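Local coordinates for protein transcriptional regulator (Vibrio vulnificus, PDB 4IVN) that probably represses transcription of sialic acid catabolism genes by binding DNA, and binds N-acetylmannosamine 6-phosphate, at residues Y147-R151 with I152-A156; V265-T268 with A269-I273. All blocks are in the same frame, centred on the assembly; numbering follows the deposited sequence.

Overall arrangement
Both contacts are local, each at the C-terminal end of a helix, and along the chain interaction 1 comes well before interaction 2. Interaction 1 closes helix 137-151 and leads into strand 156-159, an outermost strand of the parallel five-stranded sheet of the SIS domain. Interaction 2 covers the last part of helix 261-270 and the turn beyond it. Their centres lie about 12 Å apart, and R151 joins them: its NE is 2.8 Å from T268 OG1 and its NH2 2.9 Å from V265 O, both probable hydrogen bonds. Y147, R151 and V272 line one ManNAc-6P pocket, and both contacts touch the second subunit, so the sugar phosphate sits where the two chains meet.

Interaction 1. Residues Y147-R151 with I152-A156; sequences YRLIR and IGKKA
K154 N donates to L149 O at 3.0 Å, nearly straight at 163° but from above the carbonyl plane, while I152 CG1 packs on the same L149 O at 3.2 Å. I152 reaches it because CG1 stands between its backbone N and carbonyl carbon (chi1 69°). G153 N bonds to I150 O at 3.0 Å. These two backbone bonds, with G153 at positive phi as the C-prime residue, make a Schellman motif that ends helix 137-151 and turns the chain back toward strand 156-159. Apolar groups close the turn: L149 CB lies against A156 CB at 3.7 Å and against K154 CB at 4.0 Å. The lysine's amino group runs on to the carbonyls of A127 and V124. On another side of the helix, R151 lays its CG over a face of the Y147 ring, and R151 NH1 donates to Y147 OH at 3.0 Å, with that oxygen in the guanidinium plane. NE and NH2 of R151 are held by T268 OG1 and V265 O of helix 261-270. Y147 OH also bonds to O3 of the bound ManNAc-6P, and weakly to G234 O of the second subunit. R151 lines the pocket itself and also holds the Y147 hydroxyl by NH1, which would help set where that hydroxyl meets the sugar; its positive charge would probably polarise the hydroxyl.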
ATOM      1  N   TYR A 147       4.078   3.639   9.066  1.00 26.57           N
ATOM      2  CA  TYR A 147       2.829   3.455   9.793  1.00 28.09           C
ATOM      3  C   TYR A 147       2.850   2.292  10.730  1.00 26.55           C
ATOM      4  O   TYR A 147       2.502   2.461  11.912  1.00 25.72           O
ATOM      5  CB  TYR A 147       1.587   3.359   8.816  1.00 25.81           C
ATOM      6  CG  TYR A 147       0.343   2.853   9.530  1.00 25.23           C
ATOM      7  CD1 TYR A 147      -0.517   3.729  10.192  1.00 26.74           C
ATOM      8  CD2 TYR A 147       0.085   1.448   9.593  1.00 24.58           C
ATOM      9  CE1 TYR A 147      -1.681   3.277  10.872  1.00 29.25           C
ATOM     10  CE2 TYR A 147      -1.061   0.997  10.284  1.00 27.09           C
ATOM     11  CZ  TYR A 147      -1.921   1.911  10.894  1.00 28.64           C
ATOM     12  OH  TYR A 147      -2.983   1.481  11.582  1.00 28.36           O
ATOM     13  N   ARG A 148       3.247   1.090  10.269  1.00 28.47           N
ATOM     14  CA  ARG A 148       3.186  -0.057  11.114  1.00 27.83           C
ATOM     15  C   ARG A 148       4.222   0.092  12.322  1.00 30.14           C
ATOM     16  O   ARG A 148       3.961  -0.359  13.471  1.00 28.79           O
ATOM     17  CB  ARG A 148       3.523  -1.361  10.319  1.00 28.21           C
ATOM     18  CG  ARG A 148       2.408  -1.786   9.338  1.00 28.77           C
ATOM     19  CD  ARG A 148       1.114  -2.121  10.120  1.00 32.31           C
ATOM     20  NE  ARG A 148       1.339  -3.304  10.942  1.00 29.77           N
ATOM     21  CZ  ARG A 148       1.434  -4.572  10.534  1.00 33.71           C
ATOM     22  NH1 ARG A 148       1.250  -4.927   9.261  1.00 29.18           N
ATOM     23  NH2 ARG A 148       1.730  -5.504  11.441  1.00 32.89           N
ATOM     24  N   LEU A 149       5.360   0.711  12.029  1.00 29.85           N
ATOM     25  CA  LEU A 149       6.357   1.108  13.111  1.00 30.95           C
ATOM     26  C   LEU A 149       5.786   2.040  14.156  1.00 31.79           C
ATOM     27  O   LEU A 149       6.031   1.817  15.344  1.00 30.43           O
ATOM     28  CB  LEU A 149       7.675   1.690  12.570  1.00 27.12           C
ATOM     29  CG  LEU A 149       8.376   0.559  11.727  1.00 34.00           C
ATOM     30  CD1 LEU A 149       9.564   1.007  10.876  1.00 27.23           C
ATOM     31  CD2 LEU A 149       8.772  -0.687  12.525  1.00 32.27           C
ATOM     32  N   ILE A 150       5.086   3.082  13.725  1.00 26.86           N
ATOM     33  CA  ILE A 150       4.497   4.033  14.630  1.00 28.24           C
ATOM     34  C   ILE A 150       3.414   3.364  15.484  1.00 30.56           C
ATOM     35  O   ILE A 150       3.334   3.740  16.678  1.00 31.73           O
ATOM     36  CB  ILE A 150       3.945   5.265  13.820  1.00 29.51           C
ATOM     37  CG1 ILE A 150       5.127   6.107  13.395  1.00 31.04           C
ATOM     38  CG2 ILE A 150       2.904   6.120  14.650  1.00 27.11           C
ATOM     39  CD1 ILE A 150       4.727   7.111  12.298  1.00 36.52           C
ATOM     40  N   ARG A 151       2.704   2.350  14.935  1.00 27.66           N
ATOM     41  CA  ARG A 151       1.709   1.584  15.724  1.00 29.69           C
ATOM     42  C   ARG A 151       2.367   0.884  16.923  1.00 32.49           C
ATOM     43  O   ARG A 151       1.784   0.845  18.035  1.00 30.84           O
ATOM     44  CB  ARG A 151       0.981   0.534  14.865  1.00 27.99           C
ATOM     45  CG  ARG A 151      -0.097   1.128  13.867  1.00 26.90           C
ATOM     46  CD  ARG A 151      -1.073   2.136  14.445  1.00 28.80           C
ATOM     47  NE  ARG A 151      -1.854   1.569  15.581  1.00 29.72           N
ATOM     48  CZ  ARG A 151      -2.819   0.649  15.487  1.00 31.50           C
ATOM     49  NH1 ARG A 151      -3.294   0.252  14.307  1.00 30.51           N
ATOM     50  NH2 ARG A 151      -3.362   0.165  16.603  1.00 30.42           N
ATOM     51  N   ILE A 152       3.575   0.348  16.713  1.00 29.74           N
ATOM     52  CA  ILE A 152       4.375  -0.226  17.830  1.00 29.46           C
ATOM     53  C   ILE A 152       5.242   0.728  18.623  1.00 32.97           C
ATOM     54  O   ILE A 152       6.004   0.297  19.509  1.00 32.84           O
ATOM     55  CB  ILE A 152       5.132  -1.475  17.393  1.00 29.30           C
ATOM     56  CG1 ILE A 152       6.278  -1.184  16.388  1.00 29.69           C
ATOM     57  CG2 ILE A 152       4.074  -2.434  16.869  1.00 29.97           C
ATOM     58  CD1 ILE A 152       7.155  -2.422  16.186  1.00 34.45           C
ATOM     59  N   GLY A 153       5.079   2.016  18.382  1.00 27.89           N
ATOM     60  CA  GLY A 153       5.687   3.038  19.239  1.00 29.31           C
ATOM     61  C   GLY A 153       7.146   3.339  18.832  1.00 33.86           C
ATOM     62  O   GLY A 153       7.864   3.969  19.591  1.00 32.87           O
ATOM     63  N   LYS A 154       7.566   2.971  17.606  1.00 30.12           N
ATOM     64  CA  LYS A 154       8.939   3.273  17.173  1.00 30.49           C
ATOM     65  C   LYS A 154       8.910   4.677  16.563  1.00 31.69           C
ATOM     66  O   LYS A 154       7.861   5.088  15.937  1.00 33.13           O
ATOM     67  CB  LYS A 154       9.430   2.320  16.082  1.00 30.87           C
ATOM     68  CG  LYS A 154       9.598   0.833  16.477  1.00 35.86           C
ATOM     69  CD  LYS A 154      10.466   0.662  17.722  1.00 41.82           C
ATOM     70  CE  LYS A 154      11.934   0.777  17.430  1.00 43.41           C
ATOM     71  NZ  LYS A 154      12.686   0.103  18.579  1.00 35.62           N
ATOM     72  N   LYS A 155      10.040   5.373  16.605  1.00 30.54           N
ATOM     73  CA  LYS A 155      10.073   6.612  15.766  1.00 31.50           C
ATOM     74  C   LYS A 155      10.421   6.212  14.340  1.00 31.55           C
ATOM     75  O   LYS A 155      11.480   5.583  14.138  1.00 31.96           O
ATOM     76  CB  LYS A 155      11.172   7.568  16.316  1.00 35.26           C
ATOM     77  CG  LYS A 155      10.886   7.984  17.779  1.00 37.40           C
ATOM     78  CD  LYS A 155       9.599   8.847  17.697  1.00 42.21           C
ATOM     79  CE  LYS A 155       9.334   9.677  18.957  1.00 45.01           C
ATOM     80  NZ  LYS A 155       9.435   8.826  20.195  1.00 41.80           N
ATOM     81  N   ALA A 156       9.557   6.503  13.377  1.00 30.12           N
ATOM     82  CA  ALA A 156       9.849   6.173  11.980  1.00 32.81           C
ATOM     83  C   ALA A 156       9.476   7.362  11.157  1.00 36.84           C
ATOM     84  O   ALA A 156       8.394   7.988  11.323  1.00 33.79           O
ATOM     85  CB  ALA A 156       9.081   4.947  11.517  1.00 28.91           C
TER

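Interaction 2. Residues V265-T268 with A269-I273; sequences VQET and AEVVI
A269 donates its backbone N to V265 O at 3.2 Å, and its methyl CB rests against the carbonyl oxygen of Q266; P231 of the second subunit packs on this alanine. E270 comes next and is tied to Q266 twice. E270 N meets Q266 O at 2.9 Å, and E270 OE2 takes a hydrogen bond from Q266 NE2 at 2.8 Å. The oxygen lies close to the plane of the amide, yet NE2 approaches from above the carboxylate plane, and the two flat groups stand 74° apart. Q266 sends CG trans to its own N (chi1 175°) and stretches out from there, which lets the amide span one helical turn to the glutamate. This is an i to i+4 side-chain bridge on helix 261-270, and it faces the helix-turn-helix domain of the second subunit, where V76 packs on Q266 and M72 on E270. V271 N bonds to E267 O at 3.0 Å. V271 CG1 also lies 3.4 Å from E267 O. V272 sets its CG2 3.8 Å from T268 O and touches the bound ManNAc-6P. From E270 the backbone follows a type I beta turn, closed by I273 N bonding to E270 O at 3.2 Å, and I273 in turn packs against M72 of the second subunit.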
ATOM      1  N   VAL A 265       0.389  -0.867  20.458  1.00 32.02           N
ATOM      2  CA  VAL A 265      -0.710  -1.063  19.460  1.00 34.47           C
ATOM      3  C   VAL A 265      -2.003  -0.597  20.110  1.00 33.38           C
ATOM      4  O   VAL A 265      -2.819   0.079  19.490  1.00 31.10           O
ATOM      5  CB  VAL A 265      -0.844  -2.529  19.013  1.00 32.29           C
ATOM      6  CG1 VAL A 265      -2.221  -2.781  18.302  1.00 33.70           C
ATOM      7  CG2 VAL A 265       0.363  -2.995  18.138  1.00 33.58           C
ATOM      8  N   GLN A 266      -2.182  -0.928  21.394  1.00 31.20           N
ATOM      9  CA  GLN A 266      -3.422  -0.582  22.067  1.00 31.47           C
ATOM     10  C   GLN A 266      -3.484   0.930  22.290  1.00 33.70           C
ATOM     11  O   GLN A 266      -4.488   1.562  22.009  1.00 32.72           O
ATOM     12  CB  GLN A 266      -3.552  -1.326  23.428  1.00 34.85           C
ATOM     13  CG  GLN A 266      -4.799  -0.864  24.196  1.00 36.53           C
ATOM     14  CD  GLN A 266      -4.972  -1.601  25.526  1.00 40.23           C
ATOM     15  OE1 GLN A 266      -4.627  -2.761  25.646  1.00 39.64           O
ATOM     16  NE2 GLN A 266      -5.554  -0.933  26.494  1.00 39.04           N
ATOM     17  N   GLU A 267      -2.413   1.507  22.847  1.00 34.02           N
ATOM     18  CA  GLU A 267      -2.433   2.912  23.141  1.00 34.53           C
ATOM     19  C   GLU A 267      -2.559   3.817  21.880  1.00 33.60           C
ATOM     20  O   GLU A 267      -3.275   4.824  21.933  1.00 31.77           O
ATOM     21  CB  GLU A 267      -1.181   3.314  23.914  1.00 37.70           C
ATOM     22  CG  GLU A 267      -1.171   4.836  24.183  1.00 37.41           C
ATOM     23  CD  GLU A 267      -0.385   5.175  25.429  1.00 48.73           C
ATOM     24  OE1 GLU A 267       0.656   4.507  25.692  1.00 45.70           O
ATOM     25  OE2 GLU A 267      -0.821   6.101  26.137  1.00 59.54           O
ATOM     26  N   THR A 268      -1.839   3.484  20.804  1.00 27.89           N
ATOM     27  CA  THR A 268      -1.987   4.195  19.517  1.00 28.02           C
ATOM     28  C   THR A 268      -3.454   4.107  18.964  1.00 29.90           C
ATOM     29  O   THR A 268      -3.932   5.085  18.394  1.00 32.56           O
ATOM     30  CB  THR A 268      -0.983   3.775  18.419  1.00 25.21           C
ATOM     31  OG1 THR A 268      -1.038   2.346  18.188  1.00 28.78           O
ATOM     32  CG2 THR A 268       0.506   4.140  18.866  1.00 27.80           C
ATOM     33  N   ALA A 269      -4.142   3.006  19.202  1.00 31.39           N
ATOM     34  CA  ALA A 269      -5.557   2.806  18.832  1.00 34.69           C
ATOM     35  C   ALA A 269      -6.468   3.655  19.696  1.00 33.69           C
ATOM     36  O   ALA A 269      -7.481   4.194  19.229  1.00 32.11           O
ATOM     37  CB  ALA A 269      -5.948   1.310  19.021  1.00 34.24           C
ATOM     38  N   GLU A 270      -6.171   3.702  20.991  1.00 31.85           N
ATOM     39  CA  GLU A 270      -6.938   4.521  21.915  1.00 32.30           C
ATOM     40  C   GLU A 270      -6.870   6.004  21.684  1.00 31.81           C
ATOM     41  O   GLU A 270      -7.934   6.686  21.755  1.00 29.50           O
ATOM     42  CB  GLU A 270      -6.535   4.216  23.414  1.00 31.91           C
ATOM     43  CG  GLU A 270      -7.116   2.851  23.863  1.00 37.26           C
ATOM     44  CD  GLU A 270      -6.531   2.431  25.207  1.00 45.34           C
ATOM     45  OE1 GLU A 270      -5.588   3.111  25.617  1.00 48.67           O
ATOM     46  OE2 GLU A 270      -6.894   1.394  25.788  1.00 46.33           O
ATOM     47  N   VAL A 271      -5.715   6.525  21.306  1.00 29.03           N
ATOM     48  CA  VAL A 271      -5.619   7.982  21.293  1.00 30.47           C
ATOM     49  C   VAL A 271      -6.262   8.621  20.029  1.00 29.52           C
ATOM     50  O   VAL A 271      -6.394   9.890  19.960  1.00 32.17           O
ATOM     51  CB  VAL A 271      -4.167   8.515  21.508  1.00 28.72           C
ATOM     52  CG1 VAL A 271      -3.582   8.071  22.889  1.00 30.67           C
ATOM     53  CG2 VAL A 271      -3.254   8.183  20.294  1.00 28.94           C
ATOM     54  N   VAL A 272      -6.582   7.792  19.034  1.00 29.72           N
ATOM     55  CA  VAL A 272      -7.286   8.316  17.852  1.00 31.35           C
ATOM     56  C   VAL A 272      -8.821   8.198  17.956  1.00 31.76           C
ATOM     57  O   VAL A 272      -9.570   8.717  17.101  1.00 32.93           O
ATOM     58  CB  VAL A 272      -6.769   7.695  16.539  1.00 30.83           C
ATOM     59  CG1 VAL A 272      -5.294   8.130  16.345  1.00 28.83           C
ATOM     60  CG2 VAL A 272      -7.033   6.164  16.533  1.00 28.45           C
ATOM     61  N   ILE A 273      -9.310   7.569  19.025  1.00 31.66           N
ATOM     62  CA  ILE A 273     -10.784   7.484  19.281  1.00 30.55           C
ATOM     63  C   ILE A 273     -11.432   8.869  19.250  1.00 32.61           C
ATOM     64  O   ILE A 273     -12.510   9.052  18.582  1.00 36.70           O
ATOM     65  CB  ILE A 273     -11.149   6.678  20.571  1.00 29.95           C
ATOM     66  CG1 ILE A 273     -10.714   5.234  20.407  1.00 29.99           C
ATOM     67  CG2 ILE A 273     -12.666   6.795  20.922  1.00 32.11           C
ATOM     68  CD1 ILE A 273     -11.473   4.412  19.318  1.00 30.91           C
TER